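Side-chain contacts in transcriptional regulator, marR family, putative (Sulfolobus solfataricus, PDB 3F3X), which probably binds DNA as a dimeric transcription factor of the MarR family: residues N27-G30 with K31-L35; E106-E109 with V110-L114; Q9-N12 with T13-K16; R19-I22 with K23-N27. All blocks are in the same frame, centred on the assembly; numbering follows the deposited sequence. Where two conformers were deposited one is given.

Contacts 3, 4 and 1 follow one another along the long helix 3-33, and contact 2 lies on helix 98-118, which packs against the far end of it. Contacts 1 and 2 have centres about 11 Å apart and touch directly, for example Leu29 CD1 with Leu111 CD1 at 3.8 Å. Contact 4 shares Asn27 with contact 1 and meets contact 2 where Phe25 CD1 lies 4.0 Å from Leu111 CD2. Contact 3 comes just before contact 4 in sequence, its centre about 26 Å from that of contact 1 and about 16 Å from that of contact 4. It alone includes the bound sulfate. Contacts 2, 3 and 4 all touch the second subunit; contact 1 does not.

Contact 1: residues N27-G30 with K31-L35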
loop_
_atom_site.group_PDB
_atom_site.type_symbol
_atom_site.label_atom_id
_atom_site.label_comp_id
_atom_site.label_asym_id
_atom_site.label_seq_id
_atom_site.Cartn_x
_atom_site.Cartn_y
_atom_site.Cartn_z
ATOM N N ASN A 27 10.141 -5.767 8.176
ATOM C CA ASN A 27 10.642 -6.224 9.465
ATOM C C ASN A 27 11.404 -7.536 9.285
ATOM O O ASN A 27 12.544 -7.669 9.739
ATOM C CB ASN A 27 9.503 -6.436 10.462
ATOM C CG ASN A 27 9.999 -6.994 11.771
ATOM O OD1 ASN A 27 9.623 -8.097 12.175
ATOM N ND2 ASN A 27 10.862 -6.242 12.438
ATOM N N ARG A 28 10.770 -8.490 8.605
ATOM C CA ARG A 28 11.345 -9.800 8.347
ATOM C C ARG A 28 12.629 -9.710 7.516
ATOM O O ARG A 28 13.676 -10.209 7.929
ATOM C CB ARG A 28 10.330 -10.660 7.594
ATOM C CG ARG A 28 10.455 -12.140 7.823
ATOM C CD ARG A 28 9.832 -12.526 9.150
ATOM N NE ARG A 28 9.482 -13.937 9.121
ATOM C CZ ARG A 28 8.707 -14.550 10.005
ATOM N NH1 ARG A 28 8.179 -13.886 11.026
ATOM N NH2 ARG A 28 8.452 -15.838 9.847
ATOM N N LEU A 29 12.537 -9.108 6.332
ATOM C CA LEU A 29 13.715 -8.971 5.472
ATOM C C LEU A 29 14.802 -8.105 6.121
ATOM O O LEU A 29 16.004 -8.357 5.953
ATOM C CB LEU A 29 13.341 -8.363 4.115
ATOM C CG LEU A 29 12.483 -9.236 3.194
ATOM C CD1 LEU A 29 12.098 -8.434 1.947
ATOM C CD2 LEU A 29 13.243 -10.505 2.810
ATOM N N GLY A 30 14.366 -7.084 6.856
ATOM C CA GLY A 30 15.293 -6.185 7.521
ATOM C C GLY A 30 16.097 -6.863 8.602
ATOM O O GLY A 30 17.331 -6.778 8.632
ATOM N N LYS A 31 15.404 -7.579 9.481
ATOM C CA LYS A 31 16.081 -8.264 10.577
ATOM C C LYS A 31 16.877 -9.494 10.163
ATOM O O LYS A 31 17.946 -9.754 10.711
ATOM C CB LYS A 31 15.058 -8.597 11.663
ATOM C CG LYS A 31 14.518 -7.334 12.301
ATOM C CD LYS A 31 13.480 -7.608 13.344
ATOM C CE LYS A 31 13.190 -6.339 14.113
ATOM N NZ LYS A 31 12.104 -6.542 15.102
ATOM N N LEU A 32 16.383 -10.230 9.173
ATOM C CA LEU A 32 17.075 -11.437 8.716
ATOM C C LEU A 32 18.137 -11.200 7.644
ATOM O O LEU A 32 19.161 -11.895 7.601
ATOM C CB LEU A 32 16.055 -12.452 8.179
ATOM C CG LEU A 32 15.007 -12.951 9.179
ATOM C CD1 LEU A 32 14.052 -13.902 8.494
ATOM C CD2 LEU A 32 15.695 -13.643 10.340
ATOM N N MET A 33 17.906 -10.211 6.786
ATOM C CA MET A 33 18.835 -9.963 5.689
ATOM C C MET A 33 19.294 -8.524 5.478
ATOM O O MET A 33 20.084 -8.254 4.573
ATOM C CB MET A 33 18.211 -10.484 4.392
ATOM C CG MET A 33 17.751 -11.930 4.474
ATOM S SD MET A 33 16.945 -12.508 2.972
ATOM C CE MET A 33 18.388 -12.810 1.929
ATOM N N ASN A 34 18.808 -7.612 6.311
ATOM C CA ASN A 34 19.160 -6.204 6.198
ATOM C C ASN A 34 18.745 -5.708 4.815
ATOM O O ASN A 34 19.457 -4.938 4.168
ATOM C CB ASN A 34 20.665 -6.010 6.422
ATOM C CG ASN A 34 21.064 -4.553 6.467
ATOM O OD1 ASN A 34 20.368 -3.725 7.055
ATOM N ND2 ASN A 34 22.201 -4.230 5.855
ATOM N N LEU A 35 17.585 -6.180 4.368
ATOM C CA LEU A 35 17.023 -5.794 3.079
ATOM C C LEU A 35 15.617 -5.278 3.305
ATOM O O LEU A 35 15.011 -5.541 4.342
ATOM C CB LEU A 35 16.945 -6.991 2.123
ATOM C CG LEU A 35 18.233 -7.633 1.612
ATOM C CD1 LEU A 35 17.873 -8.805 0.696
ATOM C CD2 LEU A 35 19.072 -6.596 0.864
#
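The carbonyl group of Leu29 is flanked on opposite faces by two backbone donors: Met33 N lies 2.8 Å from Leu29 O on one face, and Leu35 N lies 3.1 Å from Leu29 O on the other. Both are hydrogen bonds, yet neither donor sits on a lone pair, since Leu35 N stands 56° out of the carbonyl plane and Met33 N is also well above it. Leu29 CB follows the same turn and comes within 3.3 Å of Leu35 O. The side chains of Leu29 and Leu35 meet through their CB atoms, which is apolar packing at the base of both chains.

This double grip marks the C-terminal end of helix 3-33, in the MarR-type winged helix-turn-helix fold. Asn34 takes positive phi (59°) and is the first residue to leave helical geometry, turning the chain away. The bond from Leu35 N reaches back six residues, one more than the outer bond of a Schellman motif, and it is accompanied by a weak bond from Asn34 N to Gly30 O. Lys77 NZ donates to Asn34 O just beyond the turn.

One turn back, Arg28 and Leu32 run alongside each other in the same direction, with Arg28 CG 4.1 Å from Leu32 CD1. The Leu32 branch leans on the backbone as well, its CG being 3.3 Å from Arg28 O. Met33 SD is 4.2 Å from Leu29 CD2; the bend at chi3 (78°) then directs only CE. Helix 98-118 receives both neighbours, Met33 resting on Val103 and Arg28 on Val110.

Contact 2: residues E106-E109 with V110-L114; sequences EANE and VLRNL
Glu109 OE1 forms a salt bridge with Arg112 NH2 at 2.6 Å, linking residues three apart on helix 98-118. The oxygen approaches over one face of the guanidinium: Arg112 CZ is only 3.0 Å from Glu109 OE1, and the carboxylate and guanidinium planes are 57° apart. Glu109 reaches outward from the helix, and Arg112, bent at chi3 (64°), runs back to lie alongside it. Arg112 NH2 also donates a weak hydrogen bond to Asn113 OD1, at 3.5 Å.

Arg112 NH1 also bonds to a water. At the edge of the guanidinium, in its plane, the water accepts from Arg112 NH1 at 2.6 Å and donates to Asn108 OD1 at 3.0 Å. The Asn108 amide stands at 90° to the guanidinium, and the water bridges the two.

These polar groups occupy one side of the helix, within a segment predicted in part as coiled coil, and Arg112 packs on Asp5 of the second subunit. Elsewhere round the helix, Ala107 and Leu111 turn to Phe40 of helix 37-48. Because Glu109 meets a face instead of the N-H edge, the attraction is probably more electrostatic than directional.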
loop_
_atom_site.group_PDB
_atom_site.type_symbol
_atom_site.label_atom_id
_atom_site.label_comp_id
_atom_site.label_asym_id
_atom_site.label_seq_id
_atom_site.Cartn_x
_atom_site.Cartn_y
_atom_site.Cartn_z
ATOM N N GLU A 106 17.252 -16.360 -1.454
ATOM C CA GLU A 106 16.978 -16.385 -0.023
ATOM C C GLU A 106 15.820 -15.456 0.336
ATOM O O GLU A 106 14.920 -15.843 1.081
ATOM C CB GLU A 106 18.234 -15.979 0.751
ATOM C CG GLU A 106 19.370 -16.992 0.652
ATOM C CD GLU A 106 20.689 -16.458 1.179
ATOM O OE1 GLU A 106 20.672 -15.489 1.971
ATOM O OE2 GLU A 106 21.746 -17.014 0.808
ATOM N N ALA A 107 15.839 -14.232 -0.191
ATOM C CA ALA A 107 14.770 -13.273 0.094
ATOM C C ALA A 107 13.428 -13.814 -0.405
ATOM O O ALA A 107 12.401 -13.665 0.263
ATOM C CB ALA A 107 15.080 -11.917 -0.571
ATOM N N ASN A 108 13.443 -14.439 -1.582
ATOM C CA ASN A 108 12.234 -15.020 -2.158
ATOM C C ASN A 108 11.684 -16.087 -1.217
ATOM O O ASN A 108 10.481 -16.149 -0.971
ATOM C CB ASN A 108 12.536 -15.650 -3.522
ATOM C CG ASN A 108 11.347 -16.409 -4.091
ATOM O OD1 ASN A 108 11.376 -17.636 -4.216
ATOM N ND2 ASN A 108 10.292 -15.683 -4.431
ATOM N N GLU A 109 12.574 -16.924 -0.694
ATOM C CA GLU A 109 12.174 -17.983 0.227
ATOM C C GLU A 109 11.530 -17.396 1.484
ATOM O O GLU A 109 10.495 -17.880 1.943
ATOM C CB GLU A 109 13.386 -18.819 0.637
ATOM C CG GLU A 109 13.012 -20.118 1.323
ATOM C CD GLU A 109 12.880 -21.268 0.345
ATOM O OE1 GLU A 109 12.371 -21.052 -0.778
ATOM O OE2 GLU A 109 13.280 -22.394 0.706
ATOM N N VAL A 110 12.160 -16.365 2.042
ATOM C CA VAL A 110 11.654 -15.707 3.244
ATOM C C VAL A 110 10.251 -15.134 3.023
ATOM O O VAL A 110 9.341 -15.386 3.812
ATOM C CB VAL A 110 12.597 -14.557 3.700
ATOM C CG1 VAL A 110 11.912 -13.701 4.756
ATOM C CG2 VAL A 110 13.890 -15.131 4.257
ATOM N N LEU A 111 10.079 -14.366 1.951
ATOM C CA LEU A 111 8.784 -13.757 1.661
ATOM C C LEU A 111 7.701 -14.759 1.277
ATOM O O LEU A 111 6.550 -14.630 1.705
ATOM C CB LEU A 111 8.923 -12.710 0.552
ATOM C CG LEU A 111 9.730 -11.470 0.937
ATOM C CD1 LEU A 111 9.729 -10.471 -0.222
ATOM C CD2 LEU A 111 9.121 -10.839 2.190
ATOM N N ARG A 112 8.072 -15.751 0.470
ATOM C CA ARG A 112 7.136 -16.778 0.014
ATOM C C ARG A 112 6.565 -17.580 1.189
ATOM O O ARG A 112 5.357 -17.828 1.258
ATOM C CB ARG A 112 7.844 -17.728 -0.950
ATOM C CG ARG A 112 6.926 -18.638 -1.752
ATOM C CD ARG A 112 7.744 -19.741 -2.403
ATOM N NE ARG A 112 8.357 -20.588 -1.382
ATOM C CZ ARG A 112 9.460 -21.308 -1.557
ATOM N NH1 ARG A 112 10.093 -21.294 -2.724
ATOM N NH2 ARG A 112 9.935 -22.037 -0.555
ATOM N N ASN A 113 7.439 -17.997 2.100
ATOM C CA ASN A 113 7.006 -18.768 3.265
ATOM C C ASN A 113 6.152 -17.910 4.191
ATOM O O ASN A 113 5.143 -18.375 4.725
ATOM C CB ASN A 113 8.214 -19.316 4.039
ATOM C CG ASN A 113 8.967 -20.386 3.266
ATOM O OD1 ASN A 113 8.389 -21.078 2.433
ATOM N ND2 ASN A 113 10.257 -20.536 3.548
ATOM N N LEU A 114 6.557 -16.657 4.371
ATOM C CA LEU A 114 5.826 -15.730 5.224
ATOM C C LEU A 114 4.406 -15.548 4.700
ATOM O O LEU A 114 3.443 -15.657 5.449
ATOM C CB LEU A 114 6.526 -14.369 5.270
ATOM C CG LEU A 114 5.853 -13.312 6.149
ATOM C CD1 LEU A 114 5.743 -13.827 7.578
ATOM C CD2 LEU A 114 6.655 -12.024 6.109
HETATM O O HOH W 1 9.785 -20.028 -4.948
#

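Contact 3: residues Q9-N12 with T13-K16; sequences QLMN and TIAK. With SO4 (sulfate ion), chain B.
Gln9 and Thr13 meet one turn apart on helix 3-33, the N-terminal helix of this MarR-type fold, whose flank here is packed against the second subunit. Among the direct hydrogen bonds, Gln9 O takes two from a single residue: Thr13 N at 2.9 Å and Thr13 OG1 at 3.0 Å from Gln9 O, from opposite faces of the carbonyl plane. The threonine hydroxyl lies beside its own backbone N (chi1 -56°), which aims OG1 back at the preceding turn. At its amide end Gln9 OE1 accepts from Asn12 ND2 at 3.0 Å; the acceptor is nearly in the Asn12 amide plane, whereas the donor stands 55° above the carbonyl plane of Gln9. Asn12 OD1 is bonded to Tyr37 OH of the second subunit, so both ends of that amide are held.

A water links Gln9 NE2, which donates to it, with Thr13 OG1, which accepts from it.

Between the two segments the apolar side-chain contact is Met11 SD with Ile14 CD1, 4.3 Å apart. Ile14 also packs on Leu132 of its own chain (helix 125-138) and on Leu132 of the second subunit.

Charged and neutral donors converge on the sulfate, probably taken from the crystallisation liquor. Arg59, Lys44 and Tyr60 of the second subunit bind it too, making a site shared across the interface. In one of two deposited conformers the extended chain of Lys16 carries NZ to 2.7 Å from sulfate O3, a bond doubtful for resting on that copy. Gln9 NE2 donates to sulfate O4 at 3.0 Å, with an N-H...O angle of 146°.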
loop_
_atom_site.group_PDB
_atom_site.type_symbol
_atom_site.label_atom_id
_atom_site.label_comp_id
_atom_site.label_asym_id
_atom_site.label_seq_id
_atom_site.Cartn_x
_atom_site.Cartn_y
_atom_site.Cartn_z
ATOM N N GLN A 9 -14.428 0.641 -1.439
ATOM C CA GLN A 9 -14.130 -0.189 -0.274
ATOM C C GLN A 9 -13.029 -1.174 -0.629
ATOM O O GLN A 9 -12.197 -1.532 0.209
ATOM C CB GLN A 9 -15.382 -0.932 0.195
ATOM C CG GLN A 9 -15.266 -1.540 1.593
ATOM C CD GLN A 9 -14.733 -0.550 2.624
ATOM O OE1 GLN A 9 -15.041 0.640 2.572
ATOM N NE2 GLN A 9 -13.940 -1.045 3.574
ATOM N N LEU A 10 -13.023 -1.602 -1.888
ATOM C CA LEU A 10 -12.009 -2.526 -2.373
ATOM C C LEU A 10 -10.650 -1.857 -2.187
ATOM O O LEU A 10 -9.695 -2.473 -1.704
ATOM C CB LEU A 10 -12.254 -2.816 -3.856
ATOM C CG LEU A 10 -11.516 -3.988 -4.490
ATOM C CD1 LEU A 10 -11.968 -5.285 -3.829
ATOM C CD2 LEU A 10 -11.822 -4.025 -5.980
ATOM N N MET A 11 -10.576 -0.584 -2.561
ATOM C CA MET A 11 -9.341 0.175 -2.434
ATOM C C MET A 11 -8.991 0.452 -0.967
ATOM O O MET A 11 -7.813 0.442 -0.595
ATOM C CB MET A 11 -9.445 1.484 -3.225
ATOM C CG MET A 11 -9.737 1.282 -4.718
ATOM S SD MET A 11 -8.514 0.249 -5.601
ATOM C CE MET A 11 -7.135 1.295 -5.555
ATOM N N ASN A 12 -10.003 0.693 -0.131
ATOM C CA ASN A 12 -9.753 0.941 1.285
ATOM C C ASN A 12 -9.103 -0.283 1.915
ATOM O O ASN A 12 -8.207 -0.164 2.744
ATOM C CB ASN A 12 -11.054 1.234 2.038
ATOM C CG ASN A 12 -11.630 2.585 1.704
ATOM O OD1 ASN A 12 -10.897 3.535 1.433
ATOM N ND2 ASN A 12 -12.949 2.689 1.752
ATOM N N THR A 13 -9.571 -1.460 1.522
ATOM C CA THR A 13 -9.037 -2.707 2.060
ATOM C C THR A 13 -7.617 -2.956 1.544
ATOM O O THR A 13 -6.737 -3.368 2.297
ATOM C CB THR A 13 -9.943 -3.887 1.677
ATOM O OG1 THR A 13 -11.277 -3.623 2.132
ATOM C CG2 THR A 13 -9.442 -5.179 2.308
ATOM N N ILE A 14 -7.396 -2.694 0.260
ATOM C CA ILE A 14 -6.078 -2.875 -0.334
ATOM C C ILE A 14 -5.071 -1.985 0.387
ATOM O O ILE A 14 -3.930 -2.383 0.625
ATOM C CB ILE A 14 -6.118 -2.548 -1.852
ATOM C CG1 ILE A 14 -6.803 -3.704 -2.588
ATOM C CG2 ILE A 14 -4.709 -2.287 -2.397
ATOM C CD1 ILE A 14 -6.969 -3.488 -4.076
ATOM N N ALA A 15 -5.505 -0.785 0.754
ATOM C CA ALA A 15 -4.647 0.154 1.462
ATOM C C ALA A 15 -4.172 -0.435 2.785
ATOM O O ALA A 15 -2.993 -0.334 3.128
ATOM C CB ALA A 15 -5.397 1.465 1.715
ATOM N N LYS A 16 -5.098 -1.051 3.517
ATOM C CA LYS A 16 -4.791 -1.662 4.806
ATOM C C LYS A 16 -3.845 -2.847 4.645
ATOM O O LYS A 16 -2.895 -3.001 5.410
ATOM C CB LYS A 16 -6.076 -2.147 5.485
ATOM C CG LYS A 16 -7.126 -1.071 5.722
ATOM C CD LYS A 16 -8.388 -1.694 6.308
ATOM C CE LYS A 16 -9.500 -0.675 6.485
ATOM N NZ LYS A 16 -10.703 -1.307 7.092
HETATM S S SO4 B . -12.771 1.640 6.293
HETATM O O1 SO4 B . -11.782 1.704 5.199
HETATM O O2 SO4 B . -13.071 2.999 6.766
HETATM O O3 SO4 B . -12.221 0.843 7.409
HETATM O O4 SO4 B . -14.004 1.016 5.783
HETATM O O HOH W 2 -13.983 -3.943 3.955
#

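Contact 4: residues R19-I22 with K23-N27; sequences RGSI and KEFNN
On the middle of helix 3-33, the N-terminal helix of the MarR-type fold, Ser21 and Phe25 meet one turn apart. Ser21 O lies over one face of the Phe25 ring, 3.2 Å from Phe25 CG, while accepting a short, fairly straight backbone bond from Phe25 N at 2.7 Å. One carbonyl therefore fixes the amide of Phe25 and backs its ring. Phe25 CG lies beside the backbone N (chi1 -73°), which lays the ring against the preceding turn. The ring also meets that of Tyr37, with planes about 55° apart, and packs on Val115 of helix 98-118 and on Met11 of the second subunit.

The neighbouring bonds are looser: Lys23 N to Arg19 O at 3.5 Å and Glu24 N to Gly20 O at 3.4 Å are both weak. Ser21 OG turns back to Ile17 O, its main partner, with Tyr18 O as an alternative or shared acceptor, and the guanidinium of Arg19 reaches Tyr60 O of the second subunit.

On another flank Asn26 N donates to Ile22 O at 2.8 Å. The Asn26 amide, whose OD1 accepts from Tyr37 N, crosses the Ile22 side chain at an angle, setting ND2 3.4 Å from Ile22 CG1.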
loop_
_atom_site.group_PDB
_atom_site.type_symbol
_atom_site.label_atom_id
_atom_site.label_comp_id
_atom_site.label_asym_id
_atom_site.label_seq_id
_atom_site.Cartn_x
_atom_site.Cartn_y
_atom_site.Cartn_z
ATOM N N ARG A 19 -0.230 -1.547 4.003
ATOM C CA ARG A 19 0.362 -0.996 5.215
ATOM C C ARG A 19 0.717 -2.095 6.204
ATOM O O ARG A 19 1.792 -2.081 6.802
ATOM C CB ARG A 19 -0.605 -0.012 5.877
ATOM C CG ARG A 19 -0.860 1.238 5.061
ATOM C CD ARG A 19 -1.907 2.094 5.737
ATOM N NE ARG A 19 -2.252 3.265 4.940
ATOM C CZ ARG A 19 -3.446 3.844 4.966
ATOM N NH1 ARG A 19 -4.399 3.352 5.748
ATOM N NH2 ARG A 19 -3.688 4.907 4.211
ATOM N N GLY A 20 -0.190 -3.047 6.376
ATOM C CA GLY A 20 0.071 -4.132 7.303
ATOM C C GLY A 20 1.145 -5.088 6.814
ATOM O O GLY A 20 2.067 -5.426 7.556
ATOM N N SER A 21 1.037 -5.519 5.563
ATOM C CA SER A 21 2.006 -6.460 5.012
ATOM C C SER A 21 3.403 -5.879 4.830
ATOM O O SER A 21 4.392 -6.565 5.091
ATOM C CB SER A 21 1.509 -7.020 3.680
ATOM O OG SER A 21 1.543 -6.033 2.667
ATOM N N ILE A 22 3.498 -4.624 4.395
ATOM C CA ILE A 22 4.814 -4.024 4.192
ATOM C C ILE A 22 5.595 -3.929 5.495
ATOM O O ILE A 22 6.814 -4.074 5.501
ATOM C CB ILE A 22 4.736 -2.611 3.576
ATOM C CG1 ILE A 22 6.148 -2.148 3.208
ATOM C CG2 ILE A 22 4.112 -1.631 4.565
ATOM C CD1 ILE A 22 6.216 -0.772 2.604
ATOM N N LYS A 23 4.897 -3.675 6.598
ATOM C CA LYS A 23 5.569 -3.584 7.884
ATOM C C LYS A 23 6.166 -4.948 8.208
ATOM O O LYS A 23 7.302 -5.049 8.674
ATOM C CB LYS A 23 4.589 -3.180 8.992
ATOM C CG LYS A 23 5.260 -3.018 10.352
ATOM C CD LYS A 23 4.254 -2.787 11.472
ATOM C CE LYS A 23 4.955 -2.749 12.826
ATOM N NZ LYS A 23 3.989 -2.651 13.958
ATOM N N GLU A 24 5.395 -5.999 7.959
ATOM C CA GLU A 24 5.867 -7.351 8.229
ATOM C C GLU A 24 6.991 -7.727 7.278
ATOM O O GLU A 24 7.992 -8.318 7.691
ATOM C CB GLU A 24 4.722 -8.354 8.102
ATOM C CG GLU A 24 3.654 -8.179 9.162
ATOM C CD GLU A 24 3.122 -9.504 9.659
ATOM O OE1 GLU A 24 3.941 -10.338 10.101
ATOM O OE2 GLU A 24 1.890 -9.712 9.612
ATOM N N PHE A 25 6.828 -7.371 6.007
ATOM C CA PHE A 25 7.839 -7.662 4.994
ATOM C C PHE A 25 9.164 -6.986 5.324
ATOM O O PHE A 25 10.208 -7.639 5.351
ATOM C CB PHE A 25 7.367 -7.198 3.612
ATOM C CG PHE A 25 6.294 -8.059 3.007
ATOM C CD1 PHE A 25 5.780 -9.150 3.697
ATOM C CD2 PHE A 25 5.807 -7.784 1.731
ATOM C CE1 PHE A 25 4.789 -9.954 3.132
ATOM C CE2 PHE A 25 4.815 -8.581 1.156
ATOM C CZ PHE A 25 4.308 -9.673 1.860
ATOM N N ASN A 26 9.123 -5.676 5.570
ATOM C CA ASN A 26 10.339 -4.935 5.892
ATOM C C ASN A 26 10.974 -5.393 7.205
ATOM O O ASN A 26 12.199 -5.407 7.333
ATOM C CB ASN A 26 10.058 -3.427 5.965
ATOM C CG ASN A 26 9.867 -2.797 4.592
ATOM O OD1 ASN A 26 10.339 -3.322 3.585
ATOM N ND2 ASN A 26 9.191 -1.655 4.554
ATOM N N ASN A 27 10.141 -5.767 8.176
ATOM C CA ASN A 27 10.642 -6.224 9.465
ATOM C C ASN A 27 11.404 -7.536 9.285
ATOM O O ASN A 27 12.544 -7.669 9.739
ATOM C CB ASN A 27 9.503 -6.436 10.462
ATOM C CG ASN A 27 9.999 -6.994 11.771
ATOM O OD1 ASN A 27 9.623 -8.097 12.175
ATOM N ND2 ASN A 27 10.862 -6.242 12.438
#